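Local structure of alginate lyase (Paenibacillus sp. FPU-7, 6KFN) at residues A2-L14 with K22-K36. The protein is an alginate lyase that probably cleaves the polysaccharide alginate by beta-elimination, using a right-handed parallel beta-helix scaffold. Residues are numbered along the deposited sequence; the frame is centred on the assembly and turned at random.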
loop_
_atom_site.group_PDB
_atom_site.type_symbol
_atom_site.label_atom_id
_atom_site.label_comp_id
_atom_site.label_asym_id
_atom_site.label_seq_id
_atom_site.Cartn_x
_atom_site.Cartn_y
_atom_site.Cartn_z
ATOM N N ALA A 2 -12.604 -4.259 -24.847
ATOM C CA ALA A 2 -11.569 -5.261 -24.645
ATOM C C ALA A 2 -11.284 -5.962 -25.941
ATOM O O ALA A 2 -12.137 -6.020 -26.799
ATOM C CB ALA A 2 -12.037 -6.279 -23.611
ATOM N N THR A 3 -10.089 -6.490 -26.102
ATOM C CA THR A 3 -9.810 -7.271 -27.289
ATOM C C THR A 3 -10.330 -8.693 -27.182
ATOM O O THR A 3 -10.698 -9.293 -28.185
ATOM C CB THR A 3 -8.293 -7.235 -27.467
ATOM O OG1 THR A 3 -7.842 -5.873 -27.587
ATOM C CG2 THR A 3 -7.873 -8.014 -28.710
ATOM N N ARG A 4 -10.331 -9.242 -25.980
ATOM C CA ARG A 4 -10.760 -10.614 -25.713
ATOM C C ARG A 4 -11.335 -10.657 -24.311
ATOM O O ARG A 4 -10.721 -10.085 -23.420
ATOM C CB ARG A 4 -9.582 -11.554 -25.827
ATOM C CG ARG A 4 -9.926 -12.975 -25.684
ATOM C CD ARG A 4 -8.773 -13.884 -26.138
ATOM N NE ARG A 4 -7.595 -13.739 -25.267
ATOM C CZ ARG A 4 -6.685 -14.676 -25.118
ATOM N NH1 ARG A 4 -6.815 -15.863 -25.723
ATOM N NH2 ARG A 4 -5.612 -14.470 -24.335
ATOM N N THR A 5 -12.457 -11.338 -24.128
ATOM C CA THR A 5 -13.080 -11.508 -22.825
ATOM C C THR A 5 -12.942 -12.951 -22.385
ATOM O O THR A 5 -13.264 -13.862 -23.153
ATOM C CB THR A 5 -14.546 -11.098 -22.872
ATOM O OG1 THR A 5 -14.660 -9.750 -23.341
ATOM C CG2 THR A 5 -15.195 -11.201 -21.515
ATOM N N ILE A 6 -12.484 -13.147 -21.171
ATOM C CA ILE A 6 -12.349 -14.470 -20.578
ATOM C C ILE A 6 -13.126 -14.447 -19.270
ATOM O O ILE A 6 -12.717 -13.759 -18.338
ATOM C CB ILE A 6 -10.880 -14.901 -20.376
ATOM C CG1 ILE A 6 -9.999 -14.587 -21.602
ATOM C CG2 ILE A 6 -10.877 -16.382 -20.068
ATOM C CD1 ILE A 6 -9.372 -13.185 -21.617
ATOM N N SER A 7 -14.246 -15.148 -19.229
ATOM C CA SER A 7 -15.138 -15.129 -18.067
ATOM C C SER A 7 -14.834 -16.354 -17.213
ATOM O O SER A 7 -15.046 -17.475 -17.666
ATOM C CB SER A 7 -16.597 -15.156 -18.568
ATOM O OG SER A 7 -16.872 -14.000 -19.349
ATOM N N CYS A 8 -14.355 -16.177 -16.006
ATOM C CA CYS A 8 -13.965 -17.314 -15.181
ATOM C C CYS A 8 -14.759 -17.409 -13.893
ATOM O O CYS A 8 -14.984 -16.417 -13.207
ATOM C CB CYS A 8 -12.489 -17.240 -14.811
ATOM S SG CYS A 8 -11.363 -17.577 -16.184
ATOM N N ALA A 9 -15.060 -18.638 -13.515
ATOM C CA ALA A 9 -15.705 -18.936 -12.233
ATOM C C ALA A 9 -14.980 -20.028 -11.444
ATOM O O ALA A 9 -15.484 -20.449 -10.415
ATOM C CB ALA A 9 -17.169 -19.304 -12.440
ATOM N N THR A 10 -13.792 -20.451 -11.899
ATOM C CA THR A 10 -12.964 -21.389 -11.166
ATOM C C THR A 10 -11.515 -20.898 -11.168
ATOM O O THR A 10 -11.075 -20.128 -12.027
ATOM C CB THR A 10 -12.972 -22.782 -11.792
ATOM O OG1 THR A 10 -12.290 -22.724 -13.042
ATOM C CG2 THR A 10 -14.407 -23.298 -11.979
ATOM N N ALA A 11 -10.793 -21.383 -10.175
ATOM C CA ALA A 11 -9.365 -21.124 -10.076
ATOM C C ALA A 11 -8.600 -21.645 -11.277
ATOM O O ALA A 11 -7.677 -20.984 -11.766
ATOM C CB ALA A 11 -8.801 -21.711 -8.774
ATOM N N SER A 12 -8.999 -22.793 -11.807
ATOM C CA SER A 12 -8.305 -23.323 -12.972
ATOM C C SER A 12 -8.491 -22.404 -14.176
ATOM O O SER A 12 -7.539 -22.158 -14.918
ATOM C CB SER A 12 -8.787 -24.741 -13.290
ATOM O OG SER A 12 -10.132 -24.722 -13.706
ATOM N N CYS A 13 -9.704 -21.864 -14.367
ATOM C CA CYS A 13 -9.944 -20.910 -15.437
ATOM C C CYS A 13 -9.060 -19.686 -15.273
ATOM O O CYS A 13 -8.422 -19.233 -16.223
ATOM C CB CYS A 13 -11.416 -20.547 -15.470
ATOM S SG CYS A 13 -11.959 -19.469 -16.784
ATOM N N LEU A 14 -8.984 -19.156 -14.055
ATOM C CA LEU A 14 -8.169 -17.965 -13.820
ATOM C C LEU A 14 -6.693 -18.242 -14.049
ATOM O O LEU A 14 -6.001 -17.451 -14.695
ATOM C CB LEU A 14 -8.423 -17.452 -12.397
ATOM C CG LEU A 14 -7.509 -16.278 -11.997
ATOM C CD1 LEU A 14 -7.600 -15.092 -12.930
ATOM C CD2 LEU A 14 -7.881 -15.848 -10.564
ATOM N N LYS A 22 -2.835 -11.765 -22.664
ATOM C CA LYS A 22 -2.393 -10.941 -23.781
ATOM C C LYS A 22 -2.868 -9.511 -23.584
ATOM O O LYS A 22 -3.919 -9.282 -22.971
ATOM C CB LYS A 22 -2.983 -11.478 -25.097
ATOM C CG LYS A 22 -2.560 -12.904 -25.398
ATOM C CD LYS A 22 -3.171 -13.404 -26.697
ATOM C CE LYS A 22 -2.794 -14.841 -26.965
ATOM N NZ LYS A 22 -3.610 -15.486 -28.026
ATOM N N PRO A 23 -2.128 -8.523 -24.124
ATOM C CA PRO A 23 -2.627 -7.148 -24.134
ATOM C C PRO A 23 -4.074 -7.086 -24.595
ATOM O O PRO A 23 -4.447 -7.691 -25.610
ATOM C CB PRO A 23 -1.658 -6.420 -25.093
ATOM C CG PRO A 23 -0.378 -7.243 -24.988
ATOM C CD PRO A 23 -0.895 -8.671 -24.910
ATOM N N GLY A 24 -4.909 -6.336 -23.867
ATOM C CA GLY A 24 -6.307 -6.159 -24.204
ATOM C C GLY A 24 -7.239 -7.215 -23.643
ATOM O O GLY A 24 -8.453 -7.110 -23.810
ATOM N N ASP A 25 -6.710 -8.212 -22.951
ATOM C CA ASP A 25 -7.582 -9.203 -22.330
ATOM C C ASP A 25 -8.386 -8.563 -21.194
ATOM O O ASP A 25 -7.873 -7.749 -20.431
ATOM C CB ASP A 25 -6.797 -10.392 -21.781
ATOM C CG ASP A 25 -6.380 -11.414 -22.797
ATOM O OD1 ASP A 25 -6.810 -11.318 -23.983
ATOM O OD2 ASP A 25 -5.661 -12.343 -22.398
ATOM N N ASP A 26 -9.624 -9.043 -21.031
ATOM C CA ASP A 26 -10.522 -8.682 -19.927
ATOM C C ASP A 26 -10.900 -9.994 -19.245
ATOM O O ASP A 26 -11.725 -10.737 -19.769
ATOM C CB ASP A 26 -11.715 -7.944 -20.483
ATOM C CG ASP A 26 -12.600 -7.307 -19.444
ATOM O OD1 ASP A 26 -12.166 -7.133 -18.303
ATOM O OD2 ASP A 26 -13.758 -6.934 -19.829
ATOM N N ILE A 27 -10.253 -10.261 -18.113
ATOM C CA ILE A 27 -10.468 -11.466 -17.328
ATOM C C ILE A 27 -11.491 -11.103 -16.250
ATOM O O ILE A 27 -11.207 -10.310 -15.353
ATOM C CB ILE A 27 -9.157 -11.970 -16.722
ATOM C CG1 ILE A 27 -8.116 -12.222 -17.812
ATOM C CG2 ILE A 27 -9.432 -13.207 -15.878
ATOM C CD1 ILE A 27 -6.704 -12.475 -17.249
ATOM N N VAL A 28 -12.694 -11.672 -16.391
ATOM C CA VAL A 28 -13.871 -11.242 -15.643
ATOM C C VAL A 28 -14.274 -12.362 -14.698
ATOM O O VAL A 28 -14.659 -13.446 -15.147
ATOM C CB VAL A 28 -15.026 -10.858 -16.575
ATOM C CG1 VAL A 28 -16.177 -10.298 -15.757
ATOM C CG2 VAL A 28 -14.567 -9.847 -17.647
ATOM N N LEU A 29 -14.149 -12.120 -13.395
ATOM C CA LEU A 29 -14.315 -13.142 -12.382
ATOM C C LEU A 29 -15.712 -13.096 -11.761
ATOM O O LEU A 29 -16.215 -12.042 -11.366
ATOM C CB LEU A 29 -13.257 -12.977 -11.306
ATOM C CG LEU A 29 -11.811 -13.019 -11.806
ATOM C CD1 LEU A 29 -10.856 -13.039 -10.645
ATOM C CD2 LEU A 29 -11.600 -14.208 -12.729
ATOM N N ALA A 30 -16.346 -14.265 -11.692
ATOM C CA ALA A 30 -17.726 -14.356 -11.244
ATOM C C ALA A 30 -17.918 -13.859 -9.817
ATOM O O ALA A 30 -17.139 -14.163 -8.920
ATOM C CB ALA A 30 -18.181 -15.815 -11.326
ATOM N N GLU A 31 -18.990 -13.093 -9.598
ATOM C CA GLU A 31 -19.359 -12.659 -8.255
ATOM C C GLU A 31 -19.621 -13.849 -7.354
ATOM O O GLU A 31 -20.161 -14.862 -7.768
ATOM C CB GLU A 31 -20.583 -11.762 -8.296
ATOM C CG GLU A 31 -20.304 -10.388 -8.882
ATOM C CD GLU A 31 -21.483 -9.473 -8.701
ATOM O OE1 GLU A 31 -22.191 -9.204 -9.684
ATOM O OE2 GLU A 31 -21.744 -9.046 -7.551
ATOM N N GLY A 32 -19.259 -13.711 -6.089
ATOM C CA GLY A 32 -19.560 -14.722 -5.105
ATOM C C GLY A 32 -18.588 -15.868 -5.072
ATOM O O GLY A 32 -18.688 -16.715 -4.188
ATOM N N VAL A 33 -17.634 -15.923 -5.993
ATOM C CA VAL A 33 -16.718 -17.033 -6.053
ATOM C C VAL A 33 -15.430 -16.645 -5.358
ATOM O O VAL A 33 -14.933 -15.527 -5.511
ATOM C CB VAL A 33 -16.471 -17.439 -7.517
ATOM C CG1 VAL A 33 -15.422 -18.529 -7.598
ATOM C CG2 VAL A 33 -17.772 -17.904 -8.146
ATOM N N THR A 34 -14.882 -17.596 -4.598
ATOM C CA THR A 34 -13.536 -17.522 -4.050
ATOM C C THR A 34 -12.619 -18.375 -4.918
ATOM O O THR A 34 -12.816 -19.582 -5.063
ATOM C CB THR A 34 -13.498 -17.932 -2.576
ATOM O OG1 THR A 34 -14.269 -16.994 -1.806
ATOM C CG2 THR A 34 -12.083 -17.905 -2.073
ATOM N N PHE A 35 -11.616 -17.732 -5.477
ATOM C CA PHE A 35 -10.593 -18.336 -6.314
ATOM C C PHE A 35 -9.369 -18.566 -5.449
ATOM O O PHE A 35 -8.744 -17.598 -5.023
ATOM C CB PHE A 35 -10.229 -17.395 -7.467
ATOM C CG PHE A 35 -11.381 -17.076 -8.406
ATOM C CD1 PHE A 35 -12.371 -16.160 -8.056
ATOM C CD2 PHE A 35 -11.484 -17.708 -9.642
ATOM C CE1 PHE A 35 -13.439 -15.906 -8.892
ATOM C CE2 PHE A 35 -12.541 -17.447 -10.489
ATOM C CZ PHE A 35 -13.526 -16.564 -10.140
ATOM N N LYS A 36 -9.052 -19.816 -5.143
ATOM C CA LYS A 36 -7.944 -20.128 -4.256
ATOM C C LYS A 36 -6.717 -20.513 -5.067
ATOM O O LYS A 36 -6.776 -21.407 -5.914
ATOM C CB LYS A 36 -8.315 -21.236 -3.288
ATOM C CG LYS A 36 -7.338 -21.321 -2.138
ATOM C CD LYS A 36 -7.820 -22.246 -1.049
ATOM C CE LYS A 36 -8.852 -21.602 -0.156
ATOM N NZ LYS A 36 -9.040 -22.483 1.049
HETATM O O HOH W 1 -15.202 -7.654 -21.851
#
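Strands 4-8 and 25-29 pair in parallel at the N-terminal end of the beta-helix, where helix 11-19 connects them. Ile6 N donates to Asp26 O, and Ile6 O accepts from Val28 N (2.9 Å). Arg4 and Asp25 lie side by side on the face that also carries Ile6 and Cys8. Arg4 grips the carboxylate side-on: NE reaches OD1 of Asp25 at 2.9 Å and NH2 reaches OD2 of Asp25 at 2.9 Å. CG of Arg4 stands anti to the backbone N (chi1 -175°), and a bend at chi3 turns the guanidinium onto Asp25. Lys22 N also donates to Asp25 OD2, from above the carboxylate plane. An alanine in place of Arg4 is likely to leave the buried Asp25 carboxylate without its charged mate. At the other end, the Phe35 ring edge meets Cys8 O (3.4 Å from CZ) and Thr10 O. Val33 CG1 lies over the rim of one face of this ring and Leu29 CD1 over the rim of the opposite one. Leu14 CD1 packs on Ile27 CG2 at 3.9 Å. The Cys8-Cys13 disulfide ties strand 4-8 to helix 11-19. Beyond, strand 25-29 pairs with strand 51-55, where Arg54 forms a salt bridge with Asp26, and strand 34-36 pairs with strand 63-65.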